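PDB 7EEH: TqaL from Neurospora crassa, which binds an iron ion and belongs to the 2OG-Fe dioxygenase family, within the cupin clan of beta-barrel proteins. Local coordinates for residues Ser33-Gly38 with Val235-Phe240; Pro43-Leu48 with Phe130-Val135; Thr191-Leu196 with Arg269-Phe274; Ser207-Met212 with Ser254-Leu259. The protein carries 1 engineered substitution. One frame throughout, in Å; residues are numbered along the deposited sequence.

Contact 1 of 4, residues Ser33-Gly38 with Val235-Phe240; sequences SIFVEG and VQHRHF
Phe-35 and His-237 meet edge to face: the CE1 edge of the phenyl ring points at the imidazole face, with centroids 5.7 Å apart and planes at 85°. Val-235 sets its CG2 methyl over one face of the same phenyl ring, although the modelled approach is closer than carbons allow and its detail is doubtful. With CG opposite the backbone N (chi1 -177°), Phe-35 reaches across to both. Farther along, Gly-38 CA lies 3.2 Å from Phe-240 O in a CA-H...O contact. The contact spans the two sheets of a cupin-type double-stranded beta-helix, strand 33-36 edging the large sheet and strand 231-236 the small one. One water joins Glu-37 OE1 (2.9 Å) to His-239 ND1 (2.8 Å). Behind the first shell, His-237 NE2 is hydrogen-bonded to Thr-193 O, which helps fix the imidazole. Asp-242 takes the backbone N-H groups of Gly-38, Arg-238 and His-239, while Glu-37 OE2 bonds Asn-31 of a neighbouring subunit.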
loop_
_atom_site.group_PDB
_atom_site.type_symbol
_atom_site.label_atom_id
_atom_site.label_comp_id
_atom_site.label_asym_id
_atom_site.label_seq_id
_atom_site.Cartn_x
_atom_site.Cartn_y
_atom_site.Cartn_z
ATOM N N SER B 33 -12.793 -8.020 -19.987
ATOM C CA SER B 33 -11.890 -9.117 -19.656
ATOM C C SER B 33 -10.676 -8.537 -18.946
ATOM O O SER B 33 -10.404 -7.340 -19.040
ATOM C CB SER B 33 -11.449 -9.907 -20.885
ATOM O OG SER B 33 -10.551 -9.166 -21.684
ATOM N N ILE B 34 -9.964 -9.399 -18.212
ATOM C CA ILE B 34 -8.715 -9.029 -17.555
ATOM C C ILE B 34 -7.777 -10.220 -17.605
ATOM O O ILE B 34 -8.201 -11.377 -17.503
ATOM C CB ILE B 34 -8.880 -8.606 -16.078
ATOM C CG1 ILE B 34 -9.658 -9.662 -15.273
ATOM C CG2 ILE B 34 -9.529 -7.242 -15.966
ATOM C CD1 ILE B 34 -9.647 -9.377 -13.775
ATOM N N PHE B 35 -6.487 -9.934 -17.734
ATOM C CA PHE B 35 -5.451 -10.949 -17.602
ATOM C C PHE B 35 -4.571 -10.558 -16.430
ATOM O O PHE B 35 -4.124 -9.413 -16.344
ATOM C CB PHE B 35 -4.631 -11.085 -18.881
ATOM C CG PHE B 35 -3.589 -12.185 -18.819
ATOM C CD1 PHE B 35 -3.968 -13.521 -18.843
ATOM C CD2 PHE B 35 -2.236 -11.877 -18.743
ATOM C CE1 PHE B 35 -3.009 -14.534 -18.796
ATOM C CE2 PHE B 35 -1.282 -12.888 -18.684
ATOM C CZ PHE B 35 -1.676 -14.213 -18.716
ATOM N N VAL B 36 -4.372 -11.482 -15.502
ATOM C CA VAL B 36 -3.616 -11.196 -14.295
ATOM C C VAL B 36 -2.432 -12.142 -14.270
ATOM O O VAL B 36 -2.614 -13.365 -14.290
ATOM C CB VAL B 36 -4.467 -11.343 -13.025
ATOM C CG1 VAL B 36 -3.671 -10.880 -11.819
ATOM C CG2 VAL B 36 -5.766 -10.538 -13.151
ATOM N N GLU B 37 -1.225 -11.584 -14.257
ATOM C CA GLU B 37 -0.031 -12.412 -14.203
ATOM C C GLU B 37 0.050 -13.145 -12.869
ATOM O O GLU B 37 -0.322 -12.604 -11.824
ATOM C CB GLU B 37 1.215 -11.553 -14.406
ATOM C CG GLU B 37 1.083 -10.581 -15.545
ATOM C CD GLU B 37 2.082 -10.841 -16.628
ATOM O OE1 GLU B 37 3.118 -11.457 -16.329
ATOM O OE2 GLU B 37 1.825 -10.443 -17.782
ATOM N N GLY B 38 0.563 -14.377 -12.911
ATOM C CA GLY B 38 0.650 -15.185 -11.699
ATOM C C GLY B 38 1.426 -14.514 -10.580
ATOM O O GLY B 38 1.084 -14.658 -9.406
ATOM N N VAL B 235 -3.648 -13.319 -25.615
ATOM C CA VAL B 235 -3.090 -13.641 -24.316
ATOM C C VAL B 235 -2.484 -15.040 -24.347
ATOM O O VAL B 235 -2.883 -15.889 -25.149
ATOM C CB VAL B 235 -4.173 -13.504 -23.230
ATOM C CG1 VAL B 235 -4.979 -14.766 -23.092
ATOM C CG2 VAL B 235 -3.539 -13.155 -21.971
ATOM N N GLN B 236 -1.499 -15.273 -23.473
ATOM C CA GLN B 236 -0.822 -16.568 -23.423
ATOM C C GLN B 236 -0.423 -16.890 -21.987
ATOM O O GLN B 236 0.490 -16.267 -21.444
ATOM C CB GLN B 236 0.405 -16.573 -24.328
ATOM C CG GLN B 236 1.053 -17.945 -24.441
ATOM C CD GLN B 236 2.427 -17.889 -25.077
ATOM O OE1 GLN B 236 3.221 -16.996 -24.786
ATOM N NE2 GLN B 236 2.711 -18.838 -25.956
ATOM N N HIS B 237 -1.071 -17.880 -21.378
ATOM C CA HIS B 237 -0.624 -18.331 -20.070
ATOM C C HIS B 237 0.758 -18.955 -20.191
ATOM O O HIS B 237 1.007 -19.761 -21.089
ATOM C CB HIS B 237 -1.578 -19.361 -19.476
ATOM C CG HIS B 237 -3.016 -18.943 -19.440
ATOM N ND1 HIS B 237 -3.794 -18.852 -20.572
ATOM C CD2 HIS B 237 -3.842 -18.691 -18.395
ATOM C CE1 HIS B 237 -5.032 -18.532 -20.228
ATOM N NE2 HIS B 237 -5.088 -18.438 -18.913
ATOM N N ARG B 238 1.659 -18.590 -19.285
ATOM C CA ARG B 238 2.987 -19.203 -19.257
ATOM C C ARG B 238 3.514 -19.482 -17.861
ATOM O O ARG B 238 4.407 -20.318 -17.724
ATOM C CB ARG B 238 4.017 -18.325 -19.995
ATOM C CG ARG B 238 3.478 -17.604 -21.229
ATOM C CD ARG B 238 4.342 -16.418 -21.643
ATOM N NE ARG B 238 5.757 -16.730 -21.555
ATOM C CZ ARG B 238 6.691 -16.196 -22.332
ATOM N NH1 ARG B 238 6.350 -15.314 -23.263
ATOM N NH2 ARG B 238 7.967 -16.548 -22.179
ATOM N N HIS B 239 3.026 -18.822 -16.827
ATOM C CA HIS B 239 3.600 -18.932 -15.499
ATOM C C HIS B 239 2.504 -19.248 -14.498
ATOM O O HIS B 239 1.356 -18.804 -14.641
ATOM C CB HIS B 239 4.326 -17.633 -15.099
ATOM C CG HIS B 239 5.388 -17.208 -16.070
ATOM N ND1 HIS B 239 5.299 -16.049 -16.813
ATOM C CD2 HIS B 239 6.557 -17.793 -16.427
ATOM C CE1 HIS B 239 6.370 -15.933 -17.578
ATOM N NE2 HIS B 239 7.147 -16.980 -17.366
ATOM N N PHE B 240 2.884 -20.024 -13.483
ATOM C CA PHE B 240 1.998 -20.474 -12.423
ATOM C C PHE B 240 1.033 -19.377 -11.989
ATOM O O PHE B 240 1.450 -18.319 -11.513
ATOM C CB PHE B 240 2.836 -20.939 -11.220
ATOM C CG PHE B 240 2.017 -21.356 -10.039
ATOM C CD1 PHE B 240 1.072 -22.361 -10.164
ATOM C CD2 PHE B 240 2.198 -20.757 -8.804
ATOM C CE1 PHE B 240 0.301 -22.754 -9.089
ATOM C CE2 PHE B 240 1.443 -21.146 -7.704
ATOM C CZ PHE B 240 0.483 -22.151 -7.848
HETATM O O HOH W 1 3.306 -14.341 -15.744
#

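Contact 2 of 4, residues Pro43-Leu48 with Phe130-Val135; sequences PLLLGL and FQALLV
Leu-48, whose side chain packs on Ala-132, donates its backbone N-H to Leu-44 O at 3.0 Å and, weakly, to Leu-45 O. This forked bond belongs to the last turn of segment 43-48, and that turn presents Leu-45 and Leu-48 to the other helix. The two helical segments run nearly at right angles, 97° between their N-to-C directions, with axes 9.0 Å apart at closest approach. Ala-132 is the central residue: its CB lies against both leucines, 3.7 Å from Leu-45 CD2 and 4.0 Å from Leu-48 CB. Leu-45 CG lies anti to its carbonyl carbon (chi1 -64°), which spreads the two branches, CD2 resting on the alanine and CD1 reaching Leu-133 CG at 3.9 Å. Leu-48 CD1 meets the helix backbone, 3.6 Å from Ala-132 O, and more loosely Val-135 CG1 at 4.3 Å. The side chains that meet are all apolar. Around them, Leu-44 and Leu-48 also touch helix 12-31, and Leu-45 touches Leu-241. Leu-133 touches both Leu-45 and strand 267-277, on which Phe-130 and Leu-134 also pack, so helix 128-141 is held between helix 38-48 and the large sheet.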
loop_
_atom_site.group_PDB
_atom_site.type_symbol
_atom_site.label_atom_id
_atom_site.label_comp_id
_atom_site.label_asym_id
_atom_site.label_seq_id
_atom_site.Cartn_x
_atom_site.Cartn_y
_atom_site.Cartn_z
ATOM N N PRO B 43 0.215 -12.761 -4.312
ATOM C CA PRO B 43 -0.097 -12.001 -3.090
ATOM C C PRO B 43 -1.589 -11.815 -2.860
ATOM O O PRO B 43 -2.015 -11.747 -1.701
ATOM C CB PRO B 43 0.626 -10.665 -3.305
ATOM C CG PRO B 43 0.828 -10.566 -4.746
ATOM C CD PRO B 43 0.979 -11.944 -5.271
ATOM N N LEU B 44 -2.406 -11.768 -3.915
ATOM C CA LEU B 44 -3.851 -11.707 -3.716
ATOM C C LEU B 44 -4.369 -12.978 -3.056
ATOM O O LEU B 44 -5.164 -12.919 -2.109
ATOM C CB LEU B 44 -4.558 -11.461 -5.053
ATOM C CG LEU B 44 -4.148 -10.159 -5.760
ATOM C CD1 LEU B 44 -4.911 -9.942 -7.036
ATOM C CD2 LEU B 44 -4.358 -8.991 -4.824
ATOM N N LEU B 45 -3.946 -14.145 -3.554
ATOM C CA LEU B 45 -4.428 -15.397 -2.975
ATOM C C LEU B 45 -3.927 -15.571 -1.547
ATOM O O LEU B 45 -4.673 -16.027 -0.675
ATOM C CB LEU B 45 -4.008 -16.584 -3.843
ATOM C CG LEU B 45 -4.582 -16.632 -5.268
ATOM C CD1 LEU B 45 -4.365 -18.012 -5.905
ATOM C CD2 LEU B 45 -6.050 -16.279 -5.273
ATOM N N LEU B 46 -2.667 -15.219 -1.287
ATOM C CA LEU B 46 -2.163 -15.232 0.087
ATOM C C LEU B 46 -3.020 -14.351 0.985
ATOM O O LEU B 46 -3.432 -14.760 2.078
ATOM C CB LEU B 46 -0.708 -14.759 0.117
ATOM C CG LEU B 46 0.321 -15.725 -0.477
ATOM C CD1 LEU B 46 1.692 -15.078 -0.570
ATOM C CD2 LEU B 46 0.395 -16.972 0.374
ATOM N N GLY B 47 -3.311 -13.128 0.528
ATOM C CA GLY B 47 -4.122 -12.226 1.321
ATOM C C GLY B 47 -5.490 -12.784 1.618
ATOM O O GLY B 47 -6.063 -12.494 2.668
ATOM N N LEU B 48 -6.027 -13.603 0.709
ATOM C CA LEU B 48 -7.334 -14.213 0.889
ATOM C C LEU B 48 -7.296 -15.421 1.806
ATOM O O LEU B 48 -8.359 -15.870 2.249
ATOM C CB LEU B 48 -7.921 -14.668 -0.453
ATOM C CG LEU B 48 -8.221 -13.537 -1.391
ATOM C CD1 LEU B 48 -8.942 -14.019 -2.689
ATOM C CD2 LEU B 48 -9.016 -12.615 -0.483
ATOM N N PHE B 130 -6.766 -23.057 -4.170
ATOM C CA PHE B 130 -7.940 -23.246 -5.020
ATOM C C PHE B 130 -9.150 -22.508 -4.460
ATOM O O PHE B 130 -9.890 -21.856 -5.211
ATOM C CB PHE B 130 -8.275 -24.732 -5.177
ATOM C CG PHE B 130 -9.627 -24.978 -5.816
ATOM C CD1 PHE B 130 -9.777 -24.920 -7.193
ATOM C CD2 PHE B 130 -10.743 -25.243 -5.037
ATOM C CE1 PHE B 130 -11.017 -25.131 -7.783
ATOM C CE2 PHE B 130 -11.984 -25.460 -5.621
ATOM C CZ PHE B 130 -12.123 -25.403 -6.994
ATOM N N GLN B 131 -9.380 -22.614 -3.142
ATOM C CA GLN B 131 -10.506 -21.909 -2.536
ATOM C C GLN B 131 -10.358 -20.402 -2.712
ATOM O O GLN B 131 -11.333 -19.706 -2.997
ATOM C CB GLN B 131 -10.637 -22.265 -1.053
ATOM C CG GLN B 131 -10.928 -23.759 -0.807
ATOM C CD GLN B 131 -11.157 -24.097 0.660
ATOM O OE1 GLN B 131 -10.763 -23.348 1.550
ATOM N NE2 GLN B 131 -11.806 -25.232 0.912
ATOM N N ALA B 132 -9.143 -19.883 -2.551
ATOM C CA ALA B 132 -8.922 -18.458 -2.774
ATOM C C ALA B 132 -9.244 -18.074 -4.211
ATOM O O ALA B 132 -9.776 -16.987 -4.463
ATOM C CB ALA B 132 -7.484 -18.086 -2.429
ATOM N N LEU B 133 -8.969 -18.971 -5.165
ATOM C CA LEU B 133 -9.320 -18.691 -6.555
ATOM C C LEU B 133 -10.824 -18.542 -6.729
ATOM O O LEU B 133 -11.278 -17.658 -7.459
ATOM C CB LEU B 133 -8.785 -19.779 -7.487
ATOM C CG LEU B 133 -7.336 -19.611 -7.953
ATOM C CD1 LEU B 133 -6.840 -20.869 -8.665
ATOM C CD2 LEU B 133 -7.176 -18.366 -8.852
ATOM N N LEU B 134 -11.615 -19.398 -6.076
ATOM C CA LEU B 134 -13.068 -19.265 -6.148
ATOM C C LEU B 134 -13.529 -17.950 -5.536
ATOM O O LEU B 134 -14.382 -17.257 -6.100
ATOM C CB LEU B 134 -13.745 -20.437 -5.437
ATOM C CG LEU B 134 -13.840 -21.784 -6.163
ATOM C CD1 LEU B 134 -14.351 -22.829 -5.196
ATOM C CD2 LEU B 134 -14.754 -21.693 -7.385
ATOM N N VAL B 135 -13.005 -17.612 -4.355
ATOM C CA VAL B 135 -13.384 -16.359 -3.711
ATOM C C VAL B 135 -13.026 -15.186 -4.616
ATOM O O VAL B 135 -13.835 -14.274 -4.829
ATOM C CB VAL B 135 -12.723 -16.254 -2.324
ATOM C CG1 VAL B 135 -13.049 -14.951 -1.675
ATOM C CG2 VAL B 135 -13.214 -17.392 -1.423
#

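Contact 3 of 4, residues Thr191-Leu196 with Arg269-Phe274; sequences TMTTYL and RDMLIF
Met-192 CG lies anti to its backbone N (chi1 -178°) and Phe-274 CG anti to its carbonyl carbon (chi1 -54°), which carries the two side chains out from one face of the sheet, side by side and pointing the same way. The selenomethionine then bends at its last torsion and lays CE over the phenyl face, 4.0 Å from the ring centroid. Its SE stands farther above the same ring in a Met-aromatic contact, while Met-192 O lies in the ring plane at its edge, 3.4 Å from Phe-274 CD1. Beyond them Leu-196 CD1 packs on Leu-272 CG at 3.8 Å. On the other face Met-271, also selenomethionine, bends twice, at chi2 and chi3, over the neighbouring strand: SE lies 3.9 Å from Tyr-195 CB, obliquely to the tyrosine ring, and CE touches Thr-193 CB at 3.8 Å. These are neighbouring antiparallel strands of the large cupin-type sheet, joined by five backbone bonds. The shortest is from Phe-274 N to Met-192 O, 2.7 Å and almost straight at 178°. The Met-192 and Phe-274 face is covered by helix 128-141. Asp-270 is in a salt bridge with Arg-167. Thr-191 OG1 is hydrogen-bonded to Asp-186, an iron ligand, and the ladder fixing this strand therefore probably helps orient a carboxylate of the metal site from the second shell.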
loop_
_atom_site.group_PDB
_atom_site.type_symbol
_atom_site.label_atom_id
_atom_site.label_comp_id
_atom_site.label_asym_id
_atom_site.label_seq_id
_atom_site.Cartn_x
_atom_site.Cartn_y
_atom_site.Cartn_z
ATOM N N THR B 191 -16.127 -16.672 -17.691
ATOM C CA THR B 191 -15.205 -17.792 -17.800
ATOM C C THR B 191 -13.838 -17.359 -17.285
ATOM O O THR B 191 -13.351 -16.281 -17.640
ATOM C CB THR B 191 -15.055 -18.292 -19.254
ATOM O OG1 THR B 191 -16.313 -18.755 -19.757
ATOM C CG2 THR B 191 -14.026 -19.461 -19.312
HETATM N N MSE B 192 -13.231 -18.196 -16.439
HETATM C CA MSE B 192 -11.907 -17.930 -15.876
HETATM C C MSE B 192 -11.024 -19.150 -16.150
HETATM O O MSE B 192 -11.431 -20.300 -15.895
HETATM C CB MSE B 192 -11.983 -17.645 -14.360
HETATM C CG MSE B 192 -10.632 -17.308 -13.719
HETATM SE SE MSE B 192 -10.790 -16.309 -12.073
HETATM C CE MSE B 192 -10.626 -17.730 -10.685
ATOM N N THR B 193 -9.833 -18.912 -16.691
ATOM C CA THR B 193 -8.869 -19.966 -16.989
ATOM C C THR B 193 -7.560 -19.628 -16.297
ATOM O O THR B 193 -6.960 -18.582 -16.569
ATOM C CB THR B 193 -8.652 -20.108 -18.491
ATOM O OG1 THR B 193 -8.148 -18.872 -19.015
ATOM C CG2 THR B 193 -9.975 -20.423 -19.172
ATOM N N THR B 194 -7.125 -20.513 -15.409
ATOM C CA THR B 194 -5.970 -20.288 -14.560
ATOM C C THR B 194 -4.966 -21.398 -14.833
ATOM O O THR B 194 -5.328 -22.576 -14.844
ATOM C CB THR B 194 -6.387 -20.262 -13.090
ATOM O OG1 THR B 194 -7.185 -19.091 -12.848
ATOM C CG2 THR B 194 -5.181 -20.258 -12.158
ATOM N N TYR B 195 -3.723 -21.010 -15.085
ATOM C CA TYR B 195 -2.664 -21.920 -15.483
ATOM C C TYR B 195 -1.967 -22.484 -14.254
ATOM O O TYR B 195 -1.556 -21.734 -13.364
ATOM C CB TYR B 195 -1.684 -21.162 -16.369
ATOM C CG TYR B 195 -0.379 -21.817 -16.703
ATOM C CD1 TYR B 195 0.711 -21.732 -15.837
ATOM C CD2 TYR B 195 -0.202 -22.451 -17.923
ATOM C CE1 TYR B 195 1.934 -22.302 -16.170
ATOM C CE2 TYR B 195 1.012 -23.025 -18.263
ATOM C CZ TYR B 195 2.071 -22.947 -17.385
ATOM O OH TYR B 195 3.277 -23.507 -17.737
ATOM N N LEU B 196 -1.835 -23.803 -14.206
ATOM C CA LEU B 196 -1.156 -24.450 -13.094
ATOM C C LEU B 196 0.265 -24.887 -13.423
ATOM O O LEU B 196 1.114 -24.898 -12.525
ATOM C CB LEU B 196 -1.946 -25.677 -12.623
ATOM C CG LEU B 196 -3.319 -25.385 -12.020
ATOM C CD1 LEU B 196 -3.969 -26.705 -11.546
ATOM C CD2 LEU B 196 -3.158 -24.361 -10.883
ATOM N N ARG B 269 -0.318 -29.474 -20.608
ATOM C CA ARG B 269 -0.682 -28.151 -20.093
ATOM C C ARG B 269 -1.778 -28.343 -19.060
ATOM O O ARG B 269 -2.817 -28.931 -19.377
ATOM C CB ARG B 269 -1.174 -27.241 -21.219
ATOM C CG ARG B 269 -1.475 -25.788 -20.827
ATOM C CD ARG B 269 -1.785 -25.025 -22.097
ATOM N NE ARG B 269 -2.275 -23.666 -21.895
ATOM C CZ ARG B 269 -3.550 -23.295 -21.935
ATOM N NH1 ARG B 269 -4.521 -24.185 -22.136
ATOM N NH2 ARG B 269 -3.852 -22.010 -21.773
ATOM N N ASP B 270 -1.562 -27.856 -17.841
ATOM C CA ASP B 270 -2.502 -28.046 -16.738
ATOM C C ASP B 270 -3.245 -26.741 -16.454
ATOM O O ASP B 270 -2.613 -25.721 -16.165
ATOM C CB ASP B 270 -1.779 -28.521 -15.483
ATOM C CG ASP B 270 -0.969 -29.794 -15.718
ATOM O OD1 ASP B 270 -1.298 -30.543 -16.658
ATOM O OD2 ASP B 270 -0.001 -30.025 -14.971
HETATM N N MSE B 271 -4.577 -26.791 -16.505
HETATM C CA MSE B 271 -5.444 -25.620 -16.310
HETATM C C MSE B 271 -6.501 -25.873 -15.241
HETATM O O MSE B 271 -6.916 -27.016 -15.033
HETATM C CB MSE B 271 -6.183 -25.253 -17.606
HETATM C CG MSE B 271 -5.311 -24.905 -18.809
HETATM SE SE MSE B 271 -4.040 -23.467 -18.491
HETATM C CE MSE B 271 -5.401 -22.027 -18.578
ATOM N N LEU B 272 -6.956 -24.811 -14.587
ATOM C CA LEU B 272 -8.266 -24.791 -13.950
ATOM C C LEU B 272 -9.173 -23.936 -14.827
ATOM O O LEU B 272 -8.804 -22.815 -15.180
ATOM C CB LEU B 272 -8.185 -24.225 -12.529
ATOM C CG LEU B 272 -7.357 -25.044 -11.531
ATOM C CD1 LEU B 272 -7.156 -24.268 -10.244
ATOM C CD2 LEU B 272 -8.032 -26.401 -11.263
ATOM N N ILE B 273 -10.336 -24.469 -15.201
ATOM C CA ILE B 273 -11.275 -23.768 -16.074
ATOM C C ILE B 273 -12.593 -23.627 -15.321
ATOM O O ILE B 273 -13.247 -24.632 -15.009
ATOM C CB ILE B 273 -11.472 -24.489 -17.414
ATOM C CG1 ILE B 273 -10.125 -24.670 -18.116
ATOM C CG2 ILE B 273 -12.441 -23.709 -18.297
ATOM C CD1 ILE B 273 -10.172 -25.599 -19.286
ATOM N N PHE B 274 -12.972 -22.382 -15.014
ATOM C CA PHE B 274 -14.179 -22.062 -14.256
ATOM C C PHE B 274 -15.225 -21.531 -15.224
ATOM O O PHE B 274 -15.018 -20.472 -15.823
ATOM C CB PHE B 274 -13.920 -20.993 -13.177
ATOM C CG PHE B 274 -12.780 -21.304 -12.214
ATOM C CD1 PHE B 274 -11.463 -21.203 -12.614
ATOM C CD2 PHE B 274 -13.048 -21.617 -10.887
ATOM C CE1 PHE B 274 -10.418 -21.458 -11.734
ATOM C CE2 PHE B 274 -12.014 -21.868 -9.985
ATOM C CZ PHE B 274 -10.692 -21.790 -10.417
#

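Contact 4 of 4, residues Ser207-Met212 with Ser254-Leu259; sequences SAVTFM and SLSPVL
Thr-210 faces Leu-255 as an antiparallel non-hydrogen-bonded pair, and Phe-211 faces Ser-254 as the hydrogen-bonded pair beside it; the strands are neighbours in the small three-stranded sheet of the cupin-like fold. This end is regular, and Thr-210, Phe-211 and Ser-254 are buried. Phe-211 N reaches Ser-254 O at 2.9 Å, the carbonyl of Phe-211 accepts Ser-254 N in return, and Ser-256 N donates to Val-209 O. Ser-254 directly follows His-253, an iron ligand, and its OG bonds His-213. Past this ladder the pairing becomes irregular. Ala-208 takes up a left-handed backbone conformation, and Val-209 N turns to a side chain, Ser-256 OG, at 3.0 Å and 174°. With chi1 at 78°, that hydroxyl sits between its own backbone N and carbonyl carbon; it also hydrogen-bonds Asn-206 O, and both partners hold it in place. Ala-208 N reaches Pro-257 O at 3.1 Å from well above the carbonyl plane, a less well directed bond. The far end is the looser side, where Pro-257 and Leu-259 are exposed to solvent. There the straight bond from Leu-259 N to Ser-207 OG, 3.2 Å long, still ties the segments. Beside it Ser-207 CB packs 3.6 Å from Leu-259 CB. Back in the sheet, Leu-255 turns CD1 to within 3.6 Å of Thr-210 OG1.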
loop_
_atom_site.group_PDB
_atom_site.type_symbol
_atom_site.label_atom_id
_atom_site.label_comp_id
_atom_site.label_asym_id
_atom_site.label_seq_id
_atom_site.Cartn_x
_atom_site.Cartn_y
_atom_site.Cartn_z
ATOM N N SER B 207 1.942 -20.952 -29.054
ATOM C CA SER B 207 1.461 -22.179 -28.435
ATOM C C SER B 207 0.487 -21.861 -27.295
ATOM O O SER B 207 0.791 -21.059 -26.405
ATOM C CB SER B 207 2.663 -22.996 -27.949
ATOM O OG SER B 207 2.396 -23.751 -26.786
ATOM N N ALA B 208 -0.692 -22.472 -27.359
ATOM C CA ALA B 208 -1.749 -22.291 -26.359
ATOM C C ALA B 208 -2.045 -20.811 -26.101
ATOM O O ALA B 208 -2.069 -20.343 -24.962
ATOM C CB ALA B 208 -1.394 -23.016 -25.064
ATOM N N VAL B 209 -2.278 -20.069 -27.184
ATOM C CA VAL B 209 -2.598 -18.645 -27.122
ATOM C C VAL B 209 -4.111 -18.491 -27.157
ATOM O O VAL B 209 -4.780 -19.113 -27.989
ATOM C CB VAL B 209 -1.939 -17.871 -28.277
ATOM C CG1 VAL B 209 -2.544 -16.482 -28.415
ATOM C CG2 VAL B 209 -0.433 -17.770 -28.056
ATOM N N THR B 210 -4.656 -17.666 -26.260
ATOM C CA THR B 210 -6.087 -17.367 -26.250
ATOM C C THR B 210 -6.297 -16.038 -26.962
ATOM O O THR B 210 -5.727 -15.017 -26.554
ATOM C CB THR B 210 -6.642 -17.307 -24.825
ATOM O OG1 THR B 210 -6.280 -18.496 -24.108
ATOM C CG2 THR B 210 -8.175 -17.146 -24.822
ATOM N N PHE B 211 -7.070 -16.065 -28.046
ATOM C CA PHE B 211 -7.523 -14.862 -28.734
ATOM C C PHE B 211 -8.935 -14.532 -28.280
ATOM O O PHE B 211 -9.754 -15.427 -28.083
ATOM C CB PHE B 211 -7.509 -15.050 -30.255
ATOM C CG PHE B 211 -6.166 -15.412 -30.799
ATOM C CD1 PHE B 211 -5.244 -14.428 -31.095
ATOM C CD2 PHE B 211 -5.814 -16.740 -30.990
ATOM C CE1 PHE B 211 -3.989 -14.750 -31.584
ATOM C CE2 PHE B 211 -4.555 -17.078 -31.481
ATOM C CZ PHE B 211 -3.644 -16.075 -31.778
HETATM N N MSE B 212 -9.222 -13.251 -28.118
HETATM C CA MSE B 212 -10.603 -12.870 -27.917
HETATM C C MSE B 212 -11.028 -11.942 -29.029
HETATM O O MSE B 212 -10.252 -11.095 -29.481
HETATM C CB MSE B 212 -10.795 -12.228 -26.562
HETATM C CG MSE B 212 -10.588 -13.218 -25.417
HETATM SE SE MSE B 212 -10.357 -12.140 -23.847
HETATM C CE MSE B 212 -11.884 -11.031 -24.127
ATOM N N SER B 254 -10.999 -18.107 -28.834
ATOM C CA SER B 254 -10.443 -19.279 -29.489
ATOM C C SER B 254 -9.064 -19.532 -28.901
ATOM O O SER B 254 -8.410 -18.611 -28.404
ATOM C CB SER B 254 -10.383 -19.098 -31.012
ATOM O OG SER B 254 -9.449 -18.102 -31.382
ATOM N N LEU B 255 -8.635 -20.792 -28.938
ATOM C CA LEU B 255 -7.376 -21.211 -28.342
ATOM C C LEU B 255 -6.546 -21.938 -29.389
ATOM O O LEU B 255 -7.069 -22.761 -30.145
ATOM C CB LEU B 255 -7.625 -22.114 -27.112
ATOM C CG LEU B 255 -6.446 -22.708 -26.316
ATOM C CD1 LEU B 255 -5.537 -21.636 -25.692
ATOM C CD2 LEU B 255 -6.935 -23.688 -25.237
ATOM N N SER B 256 -5.266 -21.614 -29.454
ATOM C CA SER B 256 -4.404 -22.288 -30.410
ATOM C C SER B 256 -3.807 -23.538 -29.779
ATOM O O SER B 256 -3.709 -23.633 -28.554
ATOM C CB SER B 256 -3.298 -21.343 -30.876
ATOM O OG SER B 256 -2.274 -21.239 -29.909
ATOM N N PRO B 257 -3.406 -24.526 -30.586
ATOM C CA PRO B 257 -2.892 -25.781 -30.017
ATOM C C PRO B 257 -1.618 -25.579 -29.215
ATOM O O PRO B 257 -0.808 -24.694 -29.499
ATOM C CB PRO B 257 -2.621 -26.650 -31.254
ATOM C CG PRO B 257 -3.430 -26.034 -32.344
ATOM C CD PRO B 257 -3.467 -24.573 -32.058
ATOM N N VAL B 258 -1.432 -26.437 -28.209
ATOM C CA VAL B 258 -0.136 -26.523 -27.551
ATOM C C VAL B 258 0.898 -27.006 -28.555
ATOM O O VAL B 258 0.671 -27.978 -29.286
ATOM C CB VAL B 258 -0.203 -27.463 -26.340
ATOM C CG1 VAL B 258 1.164 -27.567 -25.683
ATOM C CG2 VAL B 258 -1.231 -26.974 -25.351
ATOM N N LEU B 259 2.042 -26.327 -28.594
ATOM C CA LEU B 259 3.158 -26.737 -29.437
ATOM C C LEU B 259 4.279 -27.286 -28.573
ATOM O O LEU B 259 4.670 -26.643 -27.589
ATOM C CB LEU B 259 3.680 -25.562 -30.274
ATOM C CG LEU B 259 2.746 -25.044 -31.363
ATOM C CD1 LEU B 259 3.328 -23.792 -31.995
ATOM C CD2 LEU B 259 2.479 -26.104 -32.409
#

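Overall arrangement
Contact 3 lies nearest the centre of the chain; contacts 1 and 2 are buried farther out, and contact 4 is the most peripheral. Contact 2 is held by apolar side chains, whereas contact 3 combines a backbone ladder with packing, and the two meet where Leu-133 lies against Thr-194. Contact 1 bridges the two sheets through aromatic and water-mediated contacts; it meets contact 3 where Arg-238 O packs near Tyr-195 OH, and contact 4 where Val-235 O probably takes Thr-210 N. Contact 4, also backbone-bonded, runs from the buried small sheet out to solvent, while Arg-269 of contact 3 packs on its Ala-208 and Val-258. Contacts 2 and 4 lie on opposite sides of the chain's centre, about 26 Å apart between centres.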